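Local coordinates for phosphodiesterase (Candida albicans, PDB 6CPU), which belongs to the cyclic nucleotide phosphodiesterase family of the HD superfamily and carries a zinc ion and a magnesium ion in a mostly helical fold, at residues 1-6 and 29-34; 95-100 and 263-268; 209-214 and 227-232; 221-226 and 275-280. All blocks are in the same frame, centred on the assembly; numbering follows the deposited sequence.

Contact 1: 1-6 and 29-34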
loop_
_atom_site.group_PDB
_atom_site.type_symbol
_atom_site.label_atom_id
_atom_site.label_comp_id
_atom_site.label_asym_id
_atom_site.label_seq_id
_atom_site.Cartn_x
_atom_site.Cartn_y
_atom_site.Cartn_z
ATOM N N MET A 1 -5.236 -14.753 25.642
ATOM C CA MET A 1 -6.089 -13.680 25.035
ATOM C C MET A 1 -5.305 -12.509 24.396
ATOM O O MET A 1 -5.414 -12.290 23.200
ATOM C CB MET A 1 -7.102 -13.156 26.058
ATOM C CG MET A 1 -8.532 -13.261 25.566
ATOM S SD MET A 1 -9.813 -13.062 26.811
ATOM C CE MET A 1 -9.066 -11.920 27.970
ATOM N N ALA A 2 -4.542 -11.753 25.181
ATOM C CA ALA A 2 -3.834 -10.574 24.666
ATOM C C ALA A 2 -2.319 -10.753 24.624
ATOM O O ALA A 2 -1.743 -11.519 25.400
ATOM C CB ALA A 2 -4.167 -9.360 25.502
ATOM N N GLU A 3 -1.684 -10.040 23.701
ATOM C CA GLU A 3 -0.252 -9.840 23.735
ATOM C C GLU A 3 -0.020 -8.612 24.600
ATOM O O GLU A 3 -0.571 -7.541 24.328
ATOM C CB GLU A 3 0.318 -9.623 22.331
ATOM C CG GLU A 3 1.776 -9.171 22.335
ATOM C CD GLU A 3 2.450 -9.275 20.977
ATOM O OE1 GLU A 3 2.368 -10.340 20.346
ATOM O OE2 GLU A 3 3.087 -8.293 20.540
ATOM N N VAL A 4 0.789 -8.757 25.645
ATOM C CA VAL A 4 1.012 -7.675 26.589
ATOM C C VAL A 4 2.439 -7.170 26.435
ATOM O O VAL A 4 3.391 -7.956 26.438
ATOM C CB VAL A 4 0.738 -8.103 28.048
ATOM C CG1 VAL A 4 1.003 -6.943 28.997
ATOM C CG2 VAL A 4 -0.692 -8.616 28.211
ATOM N N LEU A 5 2.563 -5.858 26.269
ATOM C CA LEU A 5 3.837 -5.181 26.097
ATOM C C LEU A 5 3.954 -4.244 27.272
ATOM O O LEU A 5 3.111 -3.368 27.439
ATOM C CB LEU A 5 3.851 -4.398 24.790
ATOM C CG LEU A 5 3.418 -5.173 23.541
ATOM C CD1 LEU A 5 3.549 -4.281 22.326
ATOM C CD2 LEU A 5 4.230 -6.438 23.332
ATOM N N SER A 6 4.972 -4.439 28.113
ATOM C CA SER A 6 5.076 -3.682 29.353
ATOM C C SER A 6 6.382 -2.920 29.527
ATOM O O SER A 6 7.468 -3.414 29.204
ATOM C CB SER A 6 4.888 -4.614 30.552
ATOM O OG SER A 6 4.962 -3.868 31.751
ATOM N N ILE A 29 8.574 0.414 20.644
ATOM C CA ILE A 29 8.182 0.964 19.330
ATOM C C ILE A 29 8.747 0.110 18.185
ATOM O O ILE A 29 8.035 -0.197 17.225
ATOM C CB ILE A 29 8.613 2.436 19.178
ATOM C CG1 ILE A 29 7.763 3.329 20.087
ATOM C CG2 ILE A 29 8.442 2.919 17.748
ATOM C CD1 ILE A 29 8.307 4.741 20.244
ATOM N N CYS A 30 10.003 -0.311 18.308
ATOM C CA CYS A 30 10.627 -1.116 17.257
ATOM C C CYS A 30 9.925 -2.460 17.097
ATOM O O CYS A 30 9.754 -2.942 15.981
ATOM C CB CYS A 30 12.105 -1.317 17.529
ATOM S SG CYS A 30 13.063 0.190 17.310
ATOM N N HIS A 31 9.519 -3.057 18.210
ATOM C CA HIS A 31 8.722 -4.287 18.195
ATOM C C HIS A 31 7.426 -4.074 17.404
ATOM O O HIS A 31 7.033 -4.933 16.606
ATOM C CB HIS A 31 8.427 -4.689 19.642
ATOM C CG HIS A 31 7.512 -5.858 19.795
ATOM N ND1 HIS A 31 7.933 -7.161 19.638
ATOM C CD2 HIS A 31 6.210 -5.926 20.150
ATOM C CE1 HIS A 31 6.924 -7.979 19.873
ATOM N NE2 HIS A 31 5.865 -7.255 20.180
ATOM N N LEU A 32 6.771 -2.931 17.633
ATOM C CA LEU A 32 5.517 -2.617 16.952
ATOM C C LEU A 32 5.729 -2.394 15.463
ATOM O O LEU A 32 4.930 -2.873 14.678
ATOM C CB LEU A 32 4.841 -1.393 17.577
ATOM C CG LEU A 32 4.378 -1.569 19.016
ATOM C CD1 LEU A 32 3.828 -0.245 19.483
ATOM C CD2 LEU A 32 3.332 -2.663 19.148
ATOM N N PHE A 33 6.788 -1.668 15.074
ATOM C CA PHE A 33 7.064 -1.418 13.636
ATOM C C PHE A 33 7.240 -2.723 12.855
ATOM O O PHE A 33 6.849 -2.798 11.688
ATOM C CB PHE A 33 8.294 -0.532 13.425
ATOM C CG PHE A 33 8.013 0.953 13.465
ATOM C CD1 PHE A 33 7.083 1.537 12.613
ATOM C CD2 PHE A 33 8.723 1.779 14.332
ATOM C CE1 PHE A 33 6.843 2.901 12.651
ATOM C CE2 PHE A 33 8.497 3.136 14.358
ATOM C CZ PHE A 33 7.562 3.705 13.521
ATOM N N LYS A 34 7.825 -3.738 13.497
ATOM C CA LYS A 34 8.125 -5.006 12.834
ATOM C C LYS A 34 6.902 -5.887 12.598
ATOM O O LYS A 34 6.964 -6.816 11.788
ATOM C CB LYS A 34 9.194 -5.783 13.614
ATOM C CG LYS A 34 10.578 -5.192 13.417
ATOM C CD LYS A 34 11.692 -6.083 13.932
ATOM C CE LYS A 34 11.802 -6.028 15.434
ATOM N NZ LYS A 34 13.106 -6.613 15.870
#

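Contact 2: 95-100 and 263-268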
loop_
_atom_site.group_PDB
_atom_site.type_symbol
_atom_site.label_atom_id
_atom_site.label_comp_id
_atom_site.label_asym_id
_atom_site.label_seq_id
_atom_site.Cartn_x
_atom_site.Cartn_y
_atom_site.Cartn_z
ATOM N N PHE A 95 0.346 3.692 15.526
ATOM C CA PHE A 95 0.059 2.247 15.658
ATOM C C PHE A 95 -1.430 1.931 15.804
ATOM O O PHE A 95 -1.833 0.900 16.360
ATOM C CB PHE A 95 0.957 1.635 16.745
ATOM C CG PHE A 95 2.408 1.772 16.419
ATOM C CD1 PHE A 95 2.976 0.998 15.413
ATOM C CD2 PHE A 95 3.199 2.736 17.043
ATOM C CE1 PHE A 95 4.298 1.157 15.058
ATOM C CE2 PHE A 95 4.528 2.888 16.695
ATOM C CZ PHE A 95 5.088 2.097 15.708
ATOM N N THR A 96 -2.234 2.806 15.219
ATOM C CA THR A 96 -3.685 2.652 15.146
ATOM C C THR A 96 -4.062 1.268 14.593
ATOM O O THR A 96 -4.964 0.599 15.098
ATOM C CB THR A 96 -4.321 3.809 14.295
ATOM O OG1 THR A 96 -5.744 3.681 14.284
ATOM C CG2 THR A 96 -3.823 3.827 12.846
ATOM N N HIS A 97 -3.308 0.827 13.594
ATOM C CA HIS A 97 -3.567 -0.428 12.884
ATOM C C HIS A 97 -3.390 -1.704 13.710
ATOM O O HIS A 97 -3.762 -2.774 13.239
ATOM C CB HIS A 97 -2.671 -0.513 11.637
ATOM C CG HIS A 97 -1.204 -0.557 11.942
ATOM N ND1 HIS A 97 -0.482 0.567 12.289
ATOM C CD2 HIS A 97 -0.316 -1.581 11.923
ATOM C CE1 HIS A 97 0.776 0.230 12.509
ATOM N NE2 HIS A 97 0.912 -1.060 12.251
ATOM N N LEU A 98 -2.853 -1.595 14.926
ATOM C CA LEU A 98 -2.525 -2.760 15.753
ATOM C C LEU A 98 -3.468 -3.135 16.913
ATOM O O LEU A 98 -3.092 -3.966 17.747
ATOM C CB LEU A 98 -1.096 -2.599 16.304
ATOM C CG LEU A 98 0.016 -2.601 15.259
ATOM C CD1 LEU A 98 1.368 -2.428 15.941
ATOM C CD2 LEU A 98 -0.004 -3.887 14.447
ATOM N N ASN A 99 -4.651 -2.545 16.990
ATOM C CA ASN A 99 -5.673 -2.940 18.002
ATOM C C ASN A 99 -5.141 -2.875 19.429
ATOM O O ASN A 99 -5.165 -3.870 20.152
ATOM C CB ASN A 99 -6.198 -4.339 17.718
ATOM C CG ASN A 99 -6.542 -4.529 16.271
ATOM O OD1 ASN A 99 -7.453 -3.871 15.754
ATOM N ND2 ASN A 99 -5.796 -5.407 15.591
ATOM N N ILE A 100 -4.633 -1.701 19.799
ATOM C CA ILE A 100 -3.939 -1.523 21.078
ATOM C C ILE A 100 -4.856 -0.901 22.133
ATOM O O ILE A 100 -5.567 0.067 21.844
ATOM C CB ILE A 100 -2.686 -0.644 20.905
ATOM C CG1 ILE A 100 -1.611 -1.389 20.106
ATOM C CG2 ILE A 100 -2.143 -0.201 22.256
ATOM C CD1 ILE A 100 -0.519 -0.512 19.531
ATOM N N VAL A 263 4.136 4.169 5.712
ATOM C CA VAL A 263 3.273 3.786 4.587
ATOM C C VAL A 263 2.892 2.309 4.681
ATOM O O VAL A 263 1.711 1.962 4.565
ATOM C CB VAL A 263 3.948 4.043 3.213
ATOM C CG1 VAL A 263 3.133 3.417 2.089
ATOM C CG2 VAL A 263 4.121 5.531 2.964
ATOM N N ARG A 264 3.876 1.444 4.894
ATOM C CA ARG A 264 3.605 -0.006 5.017
ATOM C C ARG A 264 2.567 -0.274 6.110
ATOM O O ARG A 264 1.648 -1.086 5.925
ATOM C CB ARG A 264 4.891 -0.783 5.285
ATOM C CG ARG A 264 4.693 -2.276 5.384
ATOM C CD ARG A 264 6.003 -2.993 5.606
ATOM N NE ARG A 264 6.437 -2.947 7.006
ATOM C CZ ARG A 264 7.491 -3.591 7.491
ATOM N NH1 ARG A 264 8.278 -4.296 6.693
ATOM N NH2 ARG A 264 7.768 -3.531 8.789
ATOM N N ASP A 265 2.686 0.444 7.225
ATOM C CA ASP A 265 1.749 0.322 8.344
ATOM C C ASP A 265 0.291 0.716 8.024
ATOM O O ASP A 265 -0.618 0.344 8.769
ATOM C CB ASP A 265 2.239 1.144 9.561
ATOM C CG ASP A 265 3.447 0.523 10.269
ATOM O OD1 ASP A 265 3.768 -0.666 10.022
ATOM O OD2 ASP A 265 4.091 1.238 11.094
ATOM N N THR A 266 0.060 1.435 6.928
ATOM C CA THR A 266 -1.293 1.783 6.529
ATOM C C THR A 266 -1.926 0.738 5.611
ATOM O O THR A 266 -3.105 0.845 5.317
ATOM C CB THR A 266 -1.379 3.145 5.822
ATOM O OG1 THR A 266 -0.726 3.088 4.552
ATOM C CG2 THR A 266 -0.747 4.239 6.682
ATOM N N TYR A 267 -1.136 -0.234 5.154
ATOM C CA TYR A 267 -1.649 -1.318 4.317
ATOM C C TYR A 267 -1.978 -2.518 5.183
ATOM O O TYR A 267 -1.292 -2.784 6.161
ATOM C CB TYR A 267 -0.624 -1.671 3.217
ATOM C CG TYR A 267 -0.654 -0.697 2.067
ATOM C CD1 TYR A 267 0.226 0.373 1.993
ATOM C CD2 TYR A 267 -1.587 -0.838 1.040
ATOM C CE1 TYR A 267 0.167 1.281 0.950
ATOM C CE2 TYR A 267 -1.648 0.075 -0.003
ATOM C CZ TYR A 267 -0.772 1.128 -0.053
ATOM O OH TYR A 267 -0.851 2.028 -1.121
ATOM N N LYS A 268 -3.050 -3.228 4.855
ATOM C CA LYS A 268 -3.466 -4.388 5.657
ATOM C C LYS A 268 -2.770 -5.670 5.176
ATOM O O LYS A 268 -3.036 -6.140 4.066
ATOM C CB LYS A 268 -4.985 -4.534 5.580
ATOM C CG LYS A 268 -5.661 -3.335 6.217
ATOM C CD LYS A 268 -7.150 -3.339 6.021
ATOM C CE LYS A 268 -7.865 -2.460 7.033
ATOM N NZ LYS A 268 -7.157 -1.201 7.346
HETATM O O HOH W 1 3.432 -2.097 12.431
#

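Contact 3: 209-214 and 227-232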
loop_
_atom_site.group_PDB
_atom_site.type_symbol
_atom_site.label_atom_id
_atom_site.label_comp_id
_atom_site.label_asym_id
_atom_site.label_seq_id
_atom_site.Cartn_x
_atom_site.Cartn_y
_atom_site.Cartn_z
ATOM N N SER A 209 21.742 -5.598 -3.002
ATOM C CA SER A 209 22.098 -5.642 -4.419
ATOM C C SER A 209 21.064 -6.436 -5.223
ATOM O O SER A 209 20.654 -6.001 -6.281
ATOM C CB SER A 209 23.501 -6.217 -4.627
ATOM O OG SER A 209 23.796 -6.252 -6.020
ATOM N N GLN A 210 20.622 -7.572 -4.701
ATOM C CA GLN A 210 19.601 -8.370 -5.381
ATOM C C GLN A 210 18.328 -7.554 -5.598
ATOM O O GLN A 210 17.686 -7.652 -6.642
ATOM C CB GLN A 210 19.277 -9.638 -4.601
ATOM C CG GLN A 210 20.393 -10.663 -4.622
ATOM C CD GLN A 210 20.135 -11.853 -3.728
ATOM O OE1 GLN A 210 19.425 -11.766 -2.724
ATOM N NE2 GLN A 210 20.729 -12.983 -4.086
ATOM N N LEU A 211 17.967 -6.742 -4.607
ATOM C CA LEU A 211 16.757 -5.928 -4.711
ATOM C C LEU A 211 16.889 -4.853 -5.785
ATOM O O LEU A 211 15.909 -4.543 -6.466
ATOM C CB LEU A 211 16.370 -5.343 -3.342
ATOM C CG LEU A 211 16.000 -6.409 -2.297
ATOM C CD1 LEU A 211 15.651 -5.782 -0.949
ATOM C CD2 LEU A 211 14.878 -7.344 -2.751
ATOM N N CYS A 212 18.096 -4.313 -5.974
ATOM C CA CYS A 212 18.356 -3.382 -7.070
ATOM C C CYS A 212 17.995 -4.022 -8.407
ATOM O O CYS A 212 17.250 -3.438 -9.191
ATOM C CB CYS A 212 19.819 -2.953 -7.087
ATOM S SG CYS A 212 20.347 -1.915 -5.717
ATOM N N TYR A 213 18.506 -5.227 -8.644
ATOM C CA TYR A 213 18.222 -5.967 -9.886
ATOM C C TYR A 213 16.775 -6.423 -10.003
ATOM O O TYR A 213 16.239 -6.433 -11.108
ATOM C CB TYR A 213 19.169 -7.159 -10.076
ATOM C CG TYR A 213 20.543 -6.722 -10.510
ATOM C CD1 TYR A 213 21.555 -6.496 -9.574
ATOM C CD2 TYR A 213 20.822 -6.488 -11.853
ATOM C CE1 TYR A 213 22.808 -6.062 -9.970
ATOM C CE2 TYR A 213 22.069 -6.054 -12.258
ATOM C CZ TYR A 213 23.060 -5.853 -11.317
ATOM O OH TYR A 213 24.305 -5.420 -11.725
ATOM N N ALA A 214 16.149 -6.816 -8.894
ATOM C CA ALA A 214 14.694 -7.090 -8.899
ATOM C C ALA A 214 13.908 -5.859 -9.375
ATOM O O ALA A 214 13.088 -5.946 -10.302
ATOM C CB ALA A 214 14.222 -7.556 -7.520
ATOM N N ASN A 227 7.827 -8.411 2.918
ATOM C CA ASN A 227 7.445 -7.044 3.237
ATOM C C ASN A 227 8.642 -6.183 3.682
ATOM O O ASN A 227 8.639 -4.970 3.464
ATOM C CB ASN A 227 6.312 -7.025 4.263
ATOM C CG ASN A 227 4.976 -7.391 3.653
ATOM O OD1 ASN A 227 4.689 -7.024 2.522
ATOM N ND2 ASN A 227 4.153 -8.099 4.400
ATOM N N ASP A 228 9.671 -6.797 4.261
ATOM C CA ASP A 228 10.913 -6.077 4.554
ATOM C C ASP A 228 11.695 -5.733 3.282
ATOM O O ASP A 228 12.110 -4.582 3.091
ATOM C CB ASP A 228 11.818 -6.859 5.519
ATOM C CG ASP A 228 11.335 -6.835 6.972
ATOM O OD1 ASP A 228 10.428 -6.050 7.350
ATOM O OD2 ASP A 228 11.903 -7.600 7.786
ATOM N N ASP A 229 11.885 -6.717 2.397
ATOM C CA ASP A 229 12.511 -6.463 1.093
ATOM C C ASP A 229 11.778 -5.336 0.369
ATOM O O ASP A 229 12.385 -4.478 -0.260
ATOM C CB ASP A 229 12.416 -7.682 0.166
ATOM C CG ASP A 229 13.256 -8.875 0.591
ATOM O OD1 ASP A 229 14.351 -8.719 1.194
ATOM O OD2 ASP A 229 12.808 -10.006 0.247
ATOM N N LEU A 230 10.447 -5.373 0.431
ATOM C CA LEU A 230 9.620 -4.411 -0.294
ATOM C C LEU A 230 9.831 -2.976 0.185
ATOM O O LEU A 230 9.815 -2.034 -0.613
ATOM C CB LEU A 230 8.147 -4.818 -0.224
ATOM C CG LEU A 230 7.835 -6.067 -1.069
ATOM C CD1 LEU A 230 6.543 -6.738 -0.604
ATOM C CD2 LEU A 230 7.791 -5.746 -2.567
ATOM N N VAL A 231 10.050 -2.809 1.484
ATOM C CA VAL A 231 10.398 -1.497 2.037
ATOM C C VAL A 231 11.652 -0.969 1.345
ATOM O O VAL A 231 11.703 0.199 0.906
ATOM C CB VAL A 231 10.628 -1.575 3.564
ATOM C CG1 VAL A 231 11.291 -0.303 4.106
ATOM C CG2 VAL A 231 9.308 -1.824 4.274
ATOM N N TYR A 232 12.667 -1.821 1.247
ATOM C CA TYR A 232 13.918 -1.385 0.614
ATOM C C TYR A 232 13.731 -1.083 -0.868
ATOM O O TYR A 232 14.320 -0.142 -1.375
ATOM C CB TYR A 232 15.034 -2.400 0.803
ATOM C CG TYR A 232 16.383 -1.785 0.515
ATOM C CD1 TYR A 232 17.016 -1.981 -0.715
ATOM C CD2 TYR A 232 17.017 -0.990 1.463
ATOM C CE1 TYR A 232 18.256 -1.409 -0.985
ATOM C CE2 TYR A 232 18.258 -0.419 1.206
ATOM C CZ TYR A 232 18.873 -0.628 -0.020
ATOM O OH TYR A 232 20.112 -0.049 -0.284
#

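Contact 4: 221-226 and 275-280. With ZN (zinc ion), chain B.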
loop_
_atom_site.group_PDB
_atom_site.type_symbol
_atom_site.label_atom_id
_atom_site.label_comp_id
_atom_site.label_asym_id
_atom_site.label_seq_id
_atom_site.Cartn_x
_atom_site.Cartn_y
_atom_site.Cartn_z
ATOM N N PRO A 221 9.530 -9.687 -9.345
ATOM C CA PRO A 221 9.169 -10.908 -8.646
ATOM C C PRO A 221 8.536 -10.616 -7.283
ATOM O O PRO A 221 8.987 -11.136 -6.259
ATOM C CB PRO A 221 10.514 -11.614 -8.482
ATOM C CG PRO A 221 11.466 -10.486 -8.284
ATOM C CD PRO A 221 10.967 -9.380 -9.180
ATOM N N ALA A 222 7.468 -9.816 -7.290
ATOM C CA ALA A 222 6.861 -9.312 -6.054
ATOM C C ALA A 222 6.574 -10.411 -5.050
ATOM O O ALA A 222 6.750 -10.211 -3.849
ATOM C CB ALA A 222 5.581 -8.555 -6.367
ATOM N N HIS A 223 6.142 -11.580 -5.524
ATOM C CA HIS A 223 5.726 -12.644 -4.615
ATOM C C HIS A 223 6.861 -13.384 -3.936
ATOM O O HIS A 223 6.633 -14.122 -2.986
ATOM C CB HIS A 223 4.797 -13.617 -5.331
ATOM C CG HIS A 223 3.625 -12.943 -5.943
ATOM N ND1 HIS A 223 2.543 -12.518 -5.201
ATOM C CD2 HIS A 223 3.393 -12.553 -7.213
ATOM C CE1 HIS A 223 1.685 -11.908 -5.999
ATOM N NE2 HIS A 223 2.176 -11.919 -7.224
ATOM N N ASN A 224 8.077 -13.183 -4.422
ATOM C CA ASN A 224 9.263 -13.717 -3.780
ATOM C C ASN A 224 9.941 -12.696 -2.882
ATOM O O ASN A 224 11.008 -12.974 -2.348
ATOM C CB ASN A 224 10.249 -14.175 -4.851
ATOM C CG ASN A 224 9.622 -15.160 -5.801
ATOM O OD1 ASN A 224 9.303 -14.832 -6.947
ATOM N ND2 ASN A 224 9.372 -16.360 -5.304
ATOM N N LEU A 225 9.339 -11.520 -2.717
ATOM C CA LEU A 225 9.933 -10.480 -1.878
ATOM C C LEU A 225 9.116 -10.331 -0.608
ATOM O O LEU A 225 7.887 -10.252 -0.650
ATOM C CB LEU A 225 10.005 -9.148 -2.618
ATOM C CG LEU A 225 10.732 -9.151 -3.960
ATOM C CD1 LEU A 225 10.584 -7.794 -4.604
ATOM C CD2 LEU A 225 12.199 -9.523 -3.791
ATOM N N SER A 226 9.807 -10.316 0.524
ATOM C CA SER A 226 9.158 -10.111 1.807
ATOM C C SER A 226 8.705 -8.656 1.954
ATOM O O SER A 226 9.159 -7.770 1.218
ATOM C CB SER A 226 10.129 -10.460 2.932
ATOM O OG SER A 226 11.171 -9.501 3.006
ATOM N N ASN A 275 -2.532 -5.210 -0.646
ATOM C CA ASN A 275 -1.601 -5.060 0.476
ATOM C C ASN A 275 -0.417 -4.213 0.036
ATOM O O ASN A 275 -0.436 -3.624 -1.044
ATOM C CB ASN A 275 -1.173 -6.424 0.979
ATOM C CG ASN A 275 -0.578 -7.286 -0.117
ATOM O OD1 ASN A 275 -0.071 -6.791 -1.108
ATOM N ND2 ASN A 275 -0.672 -8.571 0.058
ATOM N N PHE A 276 0.584 -4.105 0.893
ATOM C CA PHE A 276 1.764 -3.278 0.594
ATOM C C PHE A 276 2.502 -3.809 -0.646
ATOM O O PHE A 276 3.015 -3.030 -1.438
ATOM C CB PHE A 276 2.669 -3.281 1.800
ATOM C CG PHE A 276 3.900 -2.454 1.642
ATOM C CD1 PHE A 276 3.809 -1.099 1.404
ATOM C CD2 PHE A 276 5.158 -3.031 1.811
ATOM C CE1 PHE A 276 4.958 -0.335 1.268
ATOM C CE2 PHE A 276 6.308 -2.264 1.696
ATOM C CZ PHE A 276 6.202 -0.924 1.426
ATOM N N ARG A 277 2.504 -5.122 -0.825
ATOM C CA ARG A 277 3.136 -5.738 -2.011
ATOM C C ARG A 277 2.522 -5.214 -3.323
ATOM O O ARG A 277 3.267 -4.916 -4.263
ATOM C CB ARG A 277 3.106 -7.272 -1.930
ATOM C CG ARG A 277 3.666 -8.015 -3.146
ATOM C CD ARG A 277 3.741 -9.522 -2.949
ATOM N NE ARG A 277 4.640 -9.851 -1.851
ATOM C CZ ARG A 277 4.278 -10.142 -0.609
ATOM N NH1 ARG A 277 2.995 -10.248 -0.256
ATOM N NH2 ARG A 277 5.218 -10.354 0.291
ATOM N N HIS A 278 1.194 -5.080 -3.369
ATOM C CA HIS A 278 0.493 -4.497 -4.533
ATOM C C HIS A 278 0.897 -3.055 -4.758
ATOM O O HIS A 278 1.153 -2.648 -5.886
ATOM C CB HIS A 278 -1.041 -4.612 -4.393
ATOM C CG HIS A 278 -1.821 -3.816 -5.403
ATOM N ND1 HIS A 278 -1.758 -4.055 -6.761
ATOM C CD2 HIS A 278 -2.689 -2.783 -5.246
ATOM C CE1 HIS A 278 -2.551 -3.203 -7.394
ATOM N NE2 HIS A 278 -3.128 -2.418 -6.499
ATOM N N ALA A 279 0.952 -2.268 -3.679
ATOM C CA ALA A 279 1.367 -0.881 -3.777
ATOM C C ALA A 279 2.763 -0.750 -4.392
ATOM O O ALA A 279 2.999 0.101 -5.276
ATOM C CB ALA A 279 1.330 -0.210 -2.409
ATOM N N VAL A 280 3.681 -1.584 -3.911
ATOM C CA VAL A 280 5.057 -1.538 -4.364
ATOM C C VAL A 280 5.155 -2.033 -5.823
ATOM O O VAL A 280 5.887 -1.471 -6.616
ATOM C CB VAL A 280 5.991 -2.322 -3.422
ATOM C CG1 VAL A 280 7.412 -2.318 -3.965
ATOM C CG2 VAL A 280 5.959 -1.709 -2.015
HETATM ZN ZN ZN B . -4.510 -0.739 -6.723
HETATM O O HOH W 2 -5.960 -2.374 -7.062
HETATM O O HOH W 3 -6.209 0.561 -7.050
#

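Contact 1: 1-6 and 29-34
The imidazole of His31 takes Glu3 at its edge: OE2 of Glu3 lies 3.0 Å from NE2 of His31, in the ring plane, while Leu5 approaches the same ring obliquely through CD2. The hydrogen bond, donated by NE2, is nearly straight, with an N-H...O angle of 171°. On the acceptor side the fit is less flat, since the carboxylate plane is turned 49° from the ring and OE2 is met from above its own plane. Glu3 and His31 reach for each other from opposite directions. The glutamate holds CG away from its backbone N (chi1 170°) and runs on extended, which carries OE2 across to the helix. The same oxygen also forms a salt bridge with Lys35, so a histidine N-H and a lysine share it.

Strand 2-6 is an inner strand of a four-stranded parallel sheet, flanked by strands 16-21 and 46-49, and helix 25-34 packs against it with the two chain directions roughly antiparallel. Beside the polar pair, Leu5 spreads its two methyl groups: CD2 stands 3.6 Å from His31 NE2, and CD1 meets CD2 of Leu32 at 3.6 Å in an apolar contact. Tyr20 of strand 16-21 touches both Glu3 and Leu5 and brings its ring against His31; the ring of Phe22 meets the histidine as well.

Contact 2: 95-100 and 263-268
His97 lays its imidazole over the backbone carbonyl of Asp265, whose O sits 3.3 Å above the ring plane, offset toward the rim, with CG of His97 its nearest ring atom at 3.4 Å. The opposite face of the ring is covered by CG of Leu98, the next residue in the chain, so the imidazole is held between a carbonyl oxygen and an aliphatic branch. CG of His97 stands between backbone N and carbonyl carbon (chi1 64°), which turns the ring toward the 263-268 segment. Farther along the ring, CE1 of His97 comes within 3.4 Å of CB of Asp265, and the carboxylate plane is tilted only 28° from that of the imidazole.

The polar ends are joined through water. A single water lies in the ring plane at the edge, 2.7 Å from NE2 of His97, and donates to OD1 of Asp265 at 2.8 Å. OD1 is also hydrogen-bonded to Thr36, which helps to fix the carboxylate. Phe95 contributes a looser touch, its CE1 being 4.0 Å from OD2 of Asp265.

Asp265 belongs to a type I turn from Arg264 to Tyr267 at the end of helix 253-264, whereas His97 lies in the connection between helix 84-94 and strand 100-103. Helix 25-34 borders both sides, with Leu32 against Phe95 and Phe33 against Asp265.

Contact 3: 209-214 and 227-232
Helices 205-216 and 227-242 come close where Leu211 faces Asp229, their CA atoms 7.2 Å apart. Leu211 makes nearly all of the contact from its side, directed toward the other helix and using both methyl groups. CD1 rests against the backbone of the partner, 3.6 Å from O of Asp229, and CD2 lies 3.8 Å from CB of the same residue. The two side chains cross at about a right angle; both methyl groups lie against CB of Asp229 from the same side, and CD1 also reaches its carbonyl oxygen.

One turn further on, Tyr232 receives the CD1 branch: its CB is 3.9 Å from CD1 of Leu211, and CD1 of its ring is 4.0 Å from that methyl. The tyrosine sets CG away from its backbone N (chi1 -164°), which swings the ring across toward helix 205-216, where the leucine methyl meets it obliquely.

The polar ends of Asp229 and Tyr232 are engaged elsewhere. Asp229 forms a salt bridge through OD2 with Arg207, one turn before Leu211 on helix 205-216, adding a charged link between the same two helices next to the apolar one. The hydroxyl of Tyr232 is hydrogen-bonded to the backbone O of Thr318. Leu211 also touches Cys233. This is buried, mainly apolar packing of two successive helices, backed by the Asp229-Arg207 salt bridge and consistent with the largely helical architecture of this family.

Contact 4: 221-226 and 275-280
Arg277 starts out extended, with CG opposite its backbone N, and then bends at chi3 (-62°), which brings its guanidinium edge against the backbone carbonyls of the 221-226 segment. NH2 gives the straighter bond, to O of Leu225 at 2.8 Å and 173°, lying in both the guanidinium and the carbonyl plane. NE donates to O of Ala222 at 2.9 Å, more bent at 133° and from well above the carbonyl plane; the N of Leu225 reaches that oxygen from its other face. A buried arginine thus ties the carbonyl of Ala222, in the 3-10 turn, to that of Leu225 just after it, and NH2 also forms a salt bridge with Glu39. The aliphatic part is packed too: CG of Arg277 is 3.8 Å from CB of Ala222.

Asn275 caps the helix start, OD1 accepting from N of His278, whose NE2 binds the zinc ion at 2.2 Å with His349, Asp350, Asp462 and two waters completing the site. The 221-226 segment leads into helix 227-242, whose Leu230 touches Arg277, while Trp476 of helix 470-495 packs on Ala222, His223 and Arg277.

Overall arrangement
The four contacts run from the small parallel sheet to the metal site. Contact 1 touches contact 2, their centres 13 Å apart, where Phe33 packs on Phe95 and O of Phe33 lies 3.1 Å from NH2 of Arg264, probably hydrogen-bonded. Arg264 also joins contact 2 to contact 3 by a salt bridge from NH1 to OD1 of Asp228 at 2.9 Å. Contacts 3 and 4 are the closest pair, centres 10 Å apart, with Leu230 set against Phe276 and Val280. Tyr267 of contact 2 packs on Phe276 and Ala279 in contact 4, which holds the zinc ligand His278; contact 1 lies about 24 Å from contact 4, centre to centre.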